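Local coordinates for DNA replication licensing factor MCM related protein (Thermoplasma acidophilum, PDB 4ME3) that probably acts, as a zinc-binding archaeal MCM, in ATP-driven unwinding of DNA during replication, this chain being its N-terminal domain, at residues Y110-I115 with Q214-I219. Numbering follows the deposited sequence.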
loop_
_atom_site.group_PDB
_atom_site.type_symbol
_atom_site.label_atom_id
_atom_site.label_comp_id
_atom_site.label_asym_id
_atom_site.label_seq_id
_atom_site.Cartn_x
_atom_site.Cartn_y
_atom_site.Cartn_z
ATOM N N TYR A 110 14.833 -11.752 6.927
ATOM C CA TYR A 110 16.184 -11.321 6.569
ATOM C C TYR A 110 16.758 -10.385 7.628
ATOM O O TYR A 110 16.059 -9.510 8.130
ATOM C CB TYR A 110 16.172 -10.574 5.231
ATOM C CG TYR A 110 16.020 -11.446 4.009
ATOM C CD1 TYR A 110 14.765 -11.758 3.505
ATOM C CD2 TYR A 110 17.132 -11.945 3.347
ATOM C CE1 TYR A 110 14.624 -12.552 2.386
ATOM C CE2 TYR A 110 17.001 -12.738 2.225
ATOM C CZ TYR A 110 15.747 -13.036 1.747
ATOM O OH TYR A 110 15.610 -13.833 0.631
ATOM N N ARG A 111 18.035 -10.558 7.961
ATOM C CA ARG A 111 18.753 -9.540 8.721
ATOM C C ARG A 111 18.901 -8.332 7.800
ATOM O O ARG A 111 19.035 -8.505 6.594
ATOM C CB ARG A 111 20.143 -10.038 9.137
ATOM C CG ARG A 111 20.150 -11.299 9.991
ATOM C CD ARG A 111 21.554 -11.600 10.507
ATOM N NE ARG A 111 22.521 -11.719 9.418
ATOM C CZ ARG A 111 23.841 -11.756 9.576
ATOM N NH1 ARG A 111 24.373 -11.683 10.790
ATOM N NH2 ARG A 111 24.633 -11.862 8.517
ATOM N N ILE A 112 18.878 -7.118 8.348
ATOM C CA ILE A 112 18.981 -5.916 7.515
ATOM C C ILE A 112 20.222 -5.982 6.621
ATOM O O ILE A 112 20.169 -5.646 5.437
ATOM C CB ILE A 112 19.013 -4.627 8.366
ATOM C CG1 ILE A 112 17.643 -4.381 9.010
ATOM C CG2 ILE A 112 19.396 -3.422 7.512
ATOM C CD1 ILE A 112 17.639 -3.280 10.058
ATOM N N ARG A 113 21.331 -6.436 7.188
ATOM C CA ARG A 113 22.593 -6.489 6.455
ATOM C C ARG A 113 22.601 -7.565 5.366
ATOM O O ARG A 113 23.484 -7.574 4.508
ATOM C CB ARG A 113 23.747 -6.733 7.429
ATOM C CG ARG A 113 23.749 -8.124 8.028
ATOM C CD ARG A 113 24.560 -8.191 9.321
ATOM N NE ARG A 113 25.946 -7.769 9.134
ATOM C CZ ARG A 113 26.466 -6.627 9.581
ATOM N NH1 ARG A 113 25.733 -5.753 10.260
ATOM N NH2 ARG A 113 27.743 -6.357 9.350
ATOM N N ASP A 114 21.620 -8.465 5.393
ATOM C CA ASP A 114 21.564 -9.559 4.426
ATOM C C ASP A 114 20.649 -9.261 3.237
ATOM O O ASP A 114 20.563 -10.052 2.294
ATOM C CB ASP A 114 21.105 -10.849 5.107
ATOM C CG ASP A 114 22.145 -11.409 6.057
ATOM O OD1 ASP A 114 23.314 -10.969 6.004
ATOM O OD2 ASP A 114 21.792 -12.298 6.855
ATOM N N ILE A 115 19.966 -8.123 3.279
ATOM C CA ILE A 115 19.077 -7.735 2.191
ATOM C C ILE A 115 19.886 -7.439 0.928
ATOM O O ILE A 115 20.945 -6.817 1.002
ATOM C CB ILE A 115 18.239 -6.501 2.586
ATOM C CG1 ILE A 115 17.295 -6.869 3.736
ATOM C CG2 ILE A 115 17.461 -5.980 1.390
ATOM C CD1 ILE A 115 16.567 -5.692 4.351
ATOM N N GLN A 214 23.453 -2.132 11.014
ATOM C CA GLN A 214 22.954 -1.349 9.888
ATOM C C GLN A 214 21.519 -0.887 10.130
ATOM O O GLN A 214 20.828 -1.409 11.003
ATOM C CB GLN A 214 23.055 -2.157 8.588
ATOM C CG GLN A 214 24.500 -2.428 8.177
ATOM C CD GLN A 214 24.627 -3.199 6.871
ATOM O OE1 GLN A 214 23.703 -3.235 6.058
ATOM N NE2 GLN A 214 25.783 -3.819 6.668
ATOM N N ARG A 215 21.084 0.098 9.354
ATOM C CA ARG A 215 19.759 0.679 9.529
ATOM C C ARG A 215 18.954 0.618 8.242
ATOM O O ARG A 215 19.509 0.524 7.148
ATOM C CB ARG A 215 19.883 2.135 9.986
ATOM C CG ARG A 215 20.569 2.299 11.329
ATOM C CD ARG A 215 20.891 3.757 11.629
ATOM N NE ARG A 215 21.517 3.908 12.945
ATOM C CZ ARG A 215 20.982 4.549 13.983
ATOM N NH1 ARG A 215 19.797 5.142 13.896
ATOM N NH2 ARG A 215 21.650 4.608 15.127
ATOM N N ILE A 216 17.634 0.655 8.379
ATOM C CA ILE A 216 16.762 0.763 7.225
ATOM C C ILE A 216 15.511 1.521 7.629
ATOM O O ILE A 216 15.088 1.458 8.781
ATOM C CB ILE A 216 16.376 -0.617 6.657
ATOM C CG1 ILE A 216 15.672 -0.447 5.311
ATOM C CG2 ILE A 216 15.491 -1.387 7.644
ATOM C CD1 ILE A 216 15.477 -1.748 4.546
ATOM N N THR A 217 14.937 2.252 6.681
ATOM C CA THR A 217 13.724 3.014 6.943
ATOM C C THR A 217 12.489 2.241 6.526
ATOM O O THR A 217 12.472 1.580 5.488
ATOM C CB THR A 217 13.729 4.361 6.212
ATOM O OG1 THR A 217 14.771 5.181 6.747
ATOM C CG2 THR A 217 12.395 5.077 6.389
ATOM N N ILE A 218 11.460 2.340 7.357
ATOM C CA ILE A 218 10.184 1.706 7.101
ATOM C C ILE A 218 9.172 2.811 6.868
ATOM O O ILE A 218 9.142 3.796 7.611
ATOM C CB ILE A 218 9.727 0.872 8.306
ATOM C CG1 ILE A 218 10.801 -0.151 8.687
ATOM C CG2 ILE A 218 8.415 0.166 7.999
ATOM C CD1 ILE A 218 10.727 -0.583 10.117
ATOM N N ILE A 219 8.367 2.661 5.824
ATOM C CA ILE A 219 7.253 3.565 5.583
ATOM C C ILE A 219 5.997 2.916 6.148
ATOM O O ILE A 219 5.628 1.818 5.745
ATOM C CB ILE A 219 7.051 3.843 4.079
ATOM C CG1 ILE A 219 8.295 4.507 3.478
ATOM C CG2 ILE A 219 5.830 4.725 3.851
ATOM C CD1 ILE A 219 8.715 5.781 4.160
#
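I112 meets the start of strand 215-221 with both of its branches. Its first torsion (chi1 -70°) sets CG1 beside the backbone N and CG2 anti to it; with chi2 at 170° CD1 extends away from CA and lies against CG2 of I216, 3.7 Å away, while CG2 rests 4.0 Å from CB of Q214. I115 brings its CD1 across that of I216 at about a right angle, so I216 touches two isoleucines with its two branches. Branched apolar chains suit this place, where I112 and I216 are buried and V126 also touches I112 and I115. Toward solvent the chains turn polar: exposed Q214 crosses R113, its NE2 3.6 Å from CB of R113 and above one guanidinium face but displaced toward its rim, the planes 49° apart. Cut back to an alanine here, I112 would lose both branches, and a gap beside I216 CG2 and Q214 CB is likely to open. Without a hydrogen bond between the segments, the loop packs on strand 215-221 of the OB fold through the isoleucines and the Q214 amide against R113; R111 pairs side-on with D114 within the loop, while R113 and R215 pair with E202 and E199 outside.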